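Local structure of cupin 2 conserved barrel domain protein (Leptotrichia buccalis, 3RNS) at residues A[59-64]-A[91-96]; A[67-70]-A[75-78]. The protein is of unknown function but has the cupin fold, a beta barrel that in many relatives holds a metal or small-molecule site. All coordinates share one frame; numbering follows the deposited sequence. Where two conformers were deposited one is given.

Coming from the N terminus, the chain runs along strand 59-65, passes directly into strand 67-72, turns back as strand 76-80, returns through strand 83-87 and then reaches strand 93-97. Interaction 2 closes a short loop, with four residues between 67-70 and 75-78, two of them still strand. Interaction 1 closes a much longer excursion, 26 residues between 59-64 and 91-96, and the hairpin of interaction 2 lies wholly within it. Strands 93-97 and 67-72 are neighbours in one four-stranded sheet, while 59-65 belongs to the six-stranded sheet facing it. Interaction 1 therefore ties sheet to sheet, and interaction 2 the edge of the smaller one. Where they meet, Ile95 CG2 packs 3.6 Å from Ile70 CD1.

Interaction 1 (A[59-64]-A[91-96]); sequences RYYYCF and HNYSIE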
loop_
_atom_site.group_PDB
_atom_site.type_symbol
_atom_site.label_atom_id
_atom_site.label_comp_id
_atom_site.label_asym_id
_atom_site.label_seq_id
_atom_site.Cartn_x
_atom_site.Cartn_y
_atom_site.Cartn_z
ATOM N N ARG A 59 -1.250 -11.896 5.412
ATOM C CA ARG A 59 -1.716 -11.049 4.332
ATOM C C ARG A 59 -2.209 -9.733 4.923
ATOM O O ARG A 59 -2.825 -9.714 6.009
ATOM C CB ARG A 59 -2.869 -11.704 3.599
ATOM C CG ARG A 59 -2.560 -13.055 2.963
ATOM C CD ARG A 59 -1.872 -12.888 1.625
ATOM N NE ARG A 59 -1.523 -14.162 0.981
ATOM C CZ ARG A 59 -0.415 -14.867 1.233
ATOM N NH1 ARG A 59 0.451 -14.482 2.166
ATOM N NH2 ARG A 59 -0.174 -15.984 0.560
ATOM N N TYR A 60 -1.918 -8.652 4.216
ATOM C CA TYR A 60 -2.322 -7.319 4.580
ATOM C C TYR A 60 -2.984 -6.704 3.347
ATOM O O TYR A 60 -2.551 -6.942 2.219
ATOM C CB TYR A 60 -1.106 -6.466 4.968
ATOM C CG TYR A 60 -0.242 -7.127 5.998
ATOM C CD1 TYR A 60 -0.451 -6.908 7.332
ATOM C CD2 TYR A 60 0.781 -7.978 5.624
ATOM C CE1 TYR A 60 0.320 -7.575 8.311
ATOM C CE2 TYR A 60 1.562 -8.635 6.576
ATOM C CZ TYR A 60 1.317 -8.431 7.917
ATOM O OH TYR A 60 2.107 -9.060 8.864
ATOM N N TYR A 61 -4.013 -5.902 3.583
ATOM C CA TYR A 61 -4.800 -5.272 2.558
ATOM C C TYR A 61 -4.919 -3.817 2.850
ATOM O O TYR A 61 -5.213 -3.449 4.013
ATOM C CB TYR A 61 -6.206 -5.873 2.543
ATOM C CG TYR A 61 -6.194 -7.288 2.018
ATOM C CD1 TYR A 61 -6.125 -7.525 0.661
ATOM C CD2 TYR A 61 -6.183 -8.385 2.884
ATOM C CE1 TYR A 61 -6.089 -8.793 0.146
ATOM C CE2 TYR A 61 -6.146 -9.674 2.378
ATOM C CZ TYR A 61 -6.100 -9.857 1.004
ATOM O OH TYR A 61 -6.017 -11.097 0.456
ATOM N N TYR A 62 -4.706 -3.001 1.823
ATOM C CA TYR A 62 -5.064 -1.572 1.869
ATOM C C TYR A 62 -6.110 -1.322 0.796
ATOM O O TYR A 62 -5.895 -1.649 -0.391
ATOM C CB TYR A 62 -3.819 -0.685 1.669
ATOM C CG TYR A 62 -4.189 0.783 1.597
ATOM C CD1 TYR A 62 -4.656 1.451 2.738
ATOM C CD2 TYR A 62 -4.189 1.474 0.405
ATOM C CE1 TYR A 62 -5.058 2.746 2.699
ATOM C CE2 TYR A 62 -4.588 2.834 0.366
ATOM C CZ TYR A 62 -5.031 3.437 1.520
ATOM O OH TYR A 62 -5.432 4.732 1.555
ATOM N N CYS A 63 -7.260 -0.777 1.189
ATOM C CA CYS A 63 -8.363 -0.541 0.257
ATOM C C CYS A 63 -8.280 0.874 -0.292
ATOM O O CYS A 63 -8.269 1.864 0.479
ATOM C CB CYS A 63 -9.701 -0.769 0.965
ATOM S SG CYS A 63 -11.104 -0.370 -0.012
ATOM N N PHE A 64 -8.205 0.986 -1.611
ATOM C CA PHE A 64 -8.150 2.275 -2.260
ATOM C C PHE A 64 -9.376 2.608 -3.130
ATOM O O PHE A 64 -9.364 3.595 -3.864
ATOM C CB PHE A 64 -6.792 2.419 -3.010
ATOM C CG PHE A 64 -6.564 1.455 -4.162
ATOM C CD1 PHE A 64 -5.945 0.202 -3.963
ATOM C CD2 PHE A 64 -6.867 1.847 -5.469
ATOM C CE1 PHE A 64 -5.726 -0.612 -5.010
ATOM C CE2 PHE A 64 -6.605 1.023 -6.529
ATOM C CZ PHE A 64 -6.055 -0.213 -6.311
ATOM N N HIS A 91 -5.441 -18.911 8.294
ATOM C CA HIS A 91 -6.860 -18.541 8.301
ATOM C C HIS A 91 -7.478 -18.581 6.918
ATOM O O HIS A 91 -6.964 -17.958 5.967
ATOM C CB HIS A 91 -7.054 -17.161 8.921
ATOM C CG HIS A 91 -6.859 -17.143 10.407
ATOM N ND1 HIS A 91 -5.700 -16.686 10.999
ATOM C CD2 HIS A 91 -7.665 -17.548 11.417
ATOM C CE1 HIS A 91 -5.804 -16.807 12.313
ATOM N NE2 HIS A 91 -6.988 -17.328 12.591
ATOM N N ASN A 92 -8.573 -19.330 6.805
ATOM C CA ASN A 92 -9.436 -19.247 5.646
ATOM C C ASN A 92 -10.137 -17.925 5.720
ATOM O O ASN A 92 -10.523 -17.473 6.818
ATOM C CB ASN A 92 -10.512 -20.327 5.635
ATOM C CG ASN A 92 -9.959 -21.690 5.325
ATOM O OD1 ASN A 92 -9.306 -21.886 4.302
ATOM N ND2 ASN A 92 -10.223 -22.646 6.200
ATOM N N TYR A 93 -10.298 -17.304 4.556
ATOM C CA TYR A 93 -11.102 -16.100 4.441
ATOM C C TYR A 93 -11.679 -15.948 3.040
ATOM O O TYR A 93 -11.282 -16.615 2.099
ATOM C CB TYR A 93 -10.303 -14.854 4.868
ATOM C CG TYR A 93 -9.102 -14.491 3.999
ATOM C CD1 TYR A 93 -7.852 -15.060 4.228
ATOM C CD2 TYR A 93 -9.217 -13.573 2.957
ATOM C CE1 TYR A 93 -6.764 -14.737 3.443
ATOM C CE2 TYR A 93 -8.127 -13.224 2.177
ATOM C CZ TYR A 93 -6.900 -13.808 2.430
ATOM O OH TYR A 93 -5.819 -13.493 1.649
ATOM N N SER A 94 -12.665 -15.080 2.941
ATOM C CA SER A 94 -13.174 -14.655 1.669
ATOM C C SER A 94 -13.283 -13.144 1.740
ATOM O O SER A 94 -13.414 -12.583 2.844
ATOM C CB SER A 94 -14.536 -15.310 1.376
ATOM O OG SER A 94 -15.473 -15.010 2.403
ATOM N N ILE A 95 -13.221 -12.503 0.571
ATOM C CA ILE A 95 -13.456 -11.045 0.419
ATOM C C ILE A 95 -14.541 -10.793 -0.636
ATOM O O ILE A 95 -14.382 -11.217 -1.799
ATOM C CB ILE A 95 -12.205 -10.306 -0.022
ATOM C CG1 ILE A 95 -11.034 -10.607 0.939
ATOM C CG2 ILE A 95 -12.445 -8.793 -0.081
ATOM C CD1 ILE A 95 -9.737 -9.826 0.606
ATOM N N GLU A 96 -15.630 -10.138 -0.222
ATOM C CA GLU A 96 -16.759 -9.835 -1.093
ATOM C C GLU A 96 -16.813 -8.347 -1.380
ATOM O O GLU A 96 -16.707 -7.504 -0.494
ATOM C CB GLU A 96 -18.088 -10.286 -0.469
ATOM C CG GLU A 96 -18.188 -11.772 -0.216
ATOM C CD GLU A 96 -19.608 -12.249 0.255
ATOM O OE1 GLU A 96 -19.810 -13.475 0.423
ATOM O OE2 GLU A 96 -20.506 -11.404 0.452
HETATM O O HOH W 1 -3.809 -14.669 -0.547
#
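Tyr61 on strand 59-65 meets Tyr93 and Ile95 on strand 93-97 across the interior of a cupin barrel, where the six-stranded and four-stranded sheets face each other. The two strand segments run nearly parallel, 12° apart, with their axes 11.9 Å from each other. At that spacing the backbones do not pair, and side chains bridge the gap.

The polar link joins the two phenols. Tyr61 OH and Tyr93 OH lie 2.7 Å apart, probably hydrogen-bonded, the rings reaching inward from opposite directions, and each hydroxyl lies at the edge of the other ring, near its plane. Glu105, on neighbouring strand 101-108, also hydrogen-bonds to Tyr61 OH, giving this buried oxygen a second polar neighbour. Tyr93 gets there with CG lodged between its backbone N and carbonyl carbon (chi1 65°), which slants the ring across the gap toward Tyr61.

The apolar part is a CH-pi contact. Ile95 CD1 sits over one face of the Tyr61 ring, 3.9 Å from the centroid and 21° off the normal. Its nearest ring atom is Tyr61 CZ, so the methyl is displaced from the ring centre. One ring thus receives a methyl on its face and a hydroxyl at its edge. Alongside, Tyr61 CE2 and Tyr93 CE2 touch at 4.1 Å.

Arg59 adds a flank at the end nearer Tyr93. Its aliphatic CG lies 3.5 Å from Tyr93 OH, and the chain then bends at chi2, carrying the guanidinium onward to where NH1 hydrogen-bonds the backbone oxygen of Glu108. A water in the guanidinium plane bridges the two side chains, accepting from Arg59 NE at 2.8 Å and hydrogen-bonded to Tyr93 OH at 3.2 Å.

Interaction 2 (A[67-70]-A[75-78]); sequences NGEI and NKKT
Glu69 and Lys76 meet on one face of a beta hairpin, strands 67-72 and 76-80, at the edge of the four-stranded sheet of the cupin barrel. From the backbone outward, Glu69 CB passes 4.1 Å from Lys77 O, and CG carries the chain up from the sheet. Glu69 CD then comes to 3.8 Å from Lys76 CD, the lysine methylenes lying against the carboxylate. The tip divides: OE1 has a long, weak ion pair with Arg98, while OE2 makes a salt bridge with Lys76 NZ at 2.9 Å. The ammonium approaches from above the carboxylate plane, 38° out of it, brought there by a bend in the lysine chain at chi3 (95°). With an alanine here in place of Glu69, the Lys76 ammonium would probably lose its carboxylate mate and its end be free to swing.

Beneath, Glu69 and Thr78 form a non-hydrogen-bonded antiparallel pair. Ile70 and Lys77 form the hydrogen-bonded pair next to it, and the Ile70 side chain turns to the opposite face, against Leu85 and Ile87. Two nearly straight bonds lock the register: Ile70 N to Lys77 O at 2.7 Å and Lys77 N to Ile70 O at 2.8 Å.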
loop_
_atom_site.group_PDB
_atom_site.type_symbol
_atom_site.label_atom_id
_atom_site.label_comp_id
_atom_site.label_asym_id
_atom_site.label_seq_id
_atom_site.Cartn_x
_atom_site.Cartn_y
_atom_site.Cartn_z
ATOM N N ASN A 67 -16.093 -0.566 -1.274
ATOM C CA ASN A 67 -16.544 -1.109 -0.006
ATOM C C ASN A 67 -16.653 -2.579 -0.146
ATOM O O ASN A 67 -17.135 -3.012 -1.154
ATOM C CB ASN A 67 -17.984 -0.628 0.305
ATOM C CG ASN A 67 -18.039 0.823 0.641
ATOM O OD1 ASN A 67 -17.665 1.228 1.747
ATOM N ND2 ASN A 67 -18.475 1.631 -0.317
ATOM N N GLY A 68 -16.323 -3.323 0.895
ATOM C CA GLY A 68 -16.585 -4.740 0.915
ATOM C C GLY A 68 -16.642 -5.356 2.288
ATOM O O GLY A 68 -16.640 -4.649 3.290
ATOM N N GLU A 69 -16.700 -6.685 2.310
ATOM C CA GLU A 69 -16.838 -7.465 3.532
ATOM C C GLU A 69 -15.824 -8.617 3.512
ATOM O O GLU A 69 -15.644 -9.270 2.474
ATOM C CB GLU A 69 -18.266 -7.988 3.645
ATOM C CG GLU A 69 -19.301 -6.859 3.544
ATOM C CD GLU A 69 -20.739 -7.271 3.926
ATOM O OE1 GLU A 69 -21.246 -8.305 3.438
ATOM O OE2 GLU A 69 -21.379 -6.527 4.715
ATOM N N ILE A 70 -15.147 -8.832 4.638
ATOM C CA ILE A 70 -14.186 -9.909 4.756
ATOM C C ILE A 70 -14.747 -10.860 5.776
ATOM O O ILE A 70 -15.181 -10.425 6.829
ATOM C CB ILE A 70 -12.804 -9.437 5.244
ATOM C CG1 ILE A 70 -12.458 -8.023 4.735
ATOM C CG2 ILE A 70 -11.722 -10.418 4.786
ATOM C CD1 ILE A 70 -11.862 -7.973 3.337
ATOM N N ASN A 75 -16.341 -14.611 10.380
ATOM C CA ASN A 75 -16.482 -13.362 11.137
ATOM C C ASN A 75 -16.456 -12.166 10.203
ATOM O O ASN A 75 -15.428 -11.908 9.588
ATOM C CB ASN A 75 -15.353 -13.207 12.158
ATOM C CG ASN A 75 -15.551 -14.063 13.379
ATOM O OD1 ASN A 75 -16.516 -13.886 14.133
ATOM N ND2 ASN A 75 -14.636 -15.005 13.587
ATOM N N LYS A 76 -17.567 -11.438 10.121
ATOM C CA LYS A 76 -17.690 -10.314 9.213
ATOM C C LYS A 76 -16.943 -9.057 9.677
ATOM O O LYS A 76 -17.277 -8.461 10.683
ATOM C CB LYS A 76 -19.167 -9.978 8.971
ATOM C CG LYS A 76 -19.394 -9.179 7.685
ATOM C CD LYS A 76 -20.861 -9.241 7.177
ATOM C CE LYS A 76 -21.706 -8.046 7.668
ATOM N NZ LYS A 76 -22.905 -7.779 6.802
ATOM N N LYS A 77 -15.922 -8.674 8.916
ATOM C CA LYS A 77 -15.290 -7.367 9.046
ATOM C C LYS A 77 -15.688 -6.572 7.813
ATOM O O LYS A 77 -15.721 -7.110 6.697
ATOM C CB LYS A 77 -13.762 -7.455 9.072
ATOM C CG LYS A 77 -13.152 -8.679 9.769
ATOM C CD LYS A 77 -13.144 -8.574 11.290
ATOM C CE LYS A 77 -12.218 -9.628 11.890
ATOM N NZ LYS A 77 -12.406 -9.761 13.359
ATOM N N THR A 78 -15.974 -5.295 8.004
ATOM C CA THR A 78 -16.267 -4.391 6.905
ATOM C C THR A 78 -14.966 -3.661 6.516
ATOM O O THR A 78 -14.154 -3.344 7.370
ATOM C CB THR A 78 -17.384 -3.411 7.316
ATOM O OG1 THR A 78 -18.630 -4.132 7.358
ATOM C CG2 THR A 78 -17.507 -2.269 6.332
#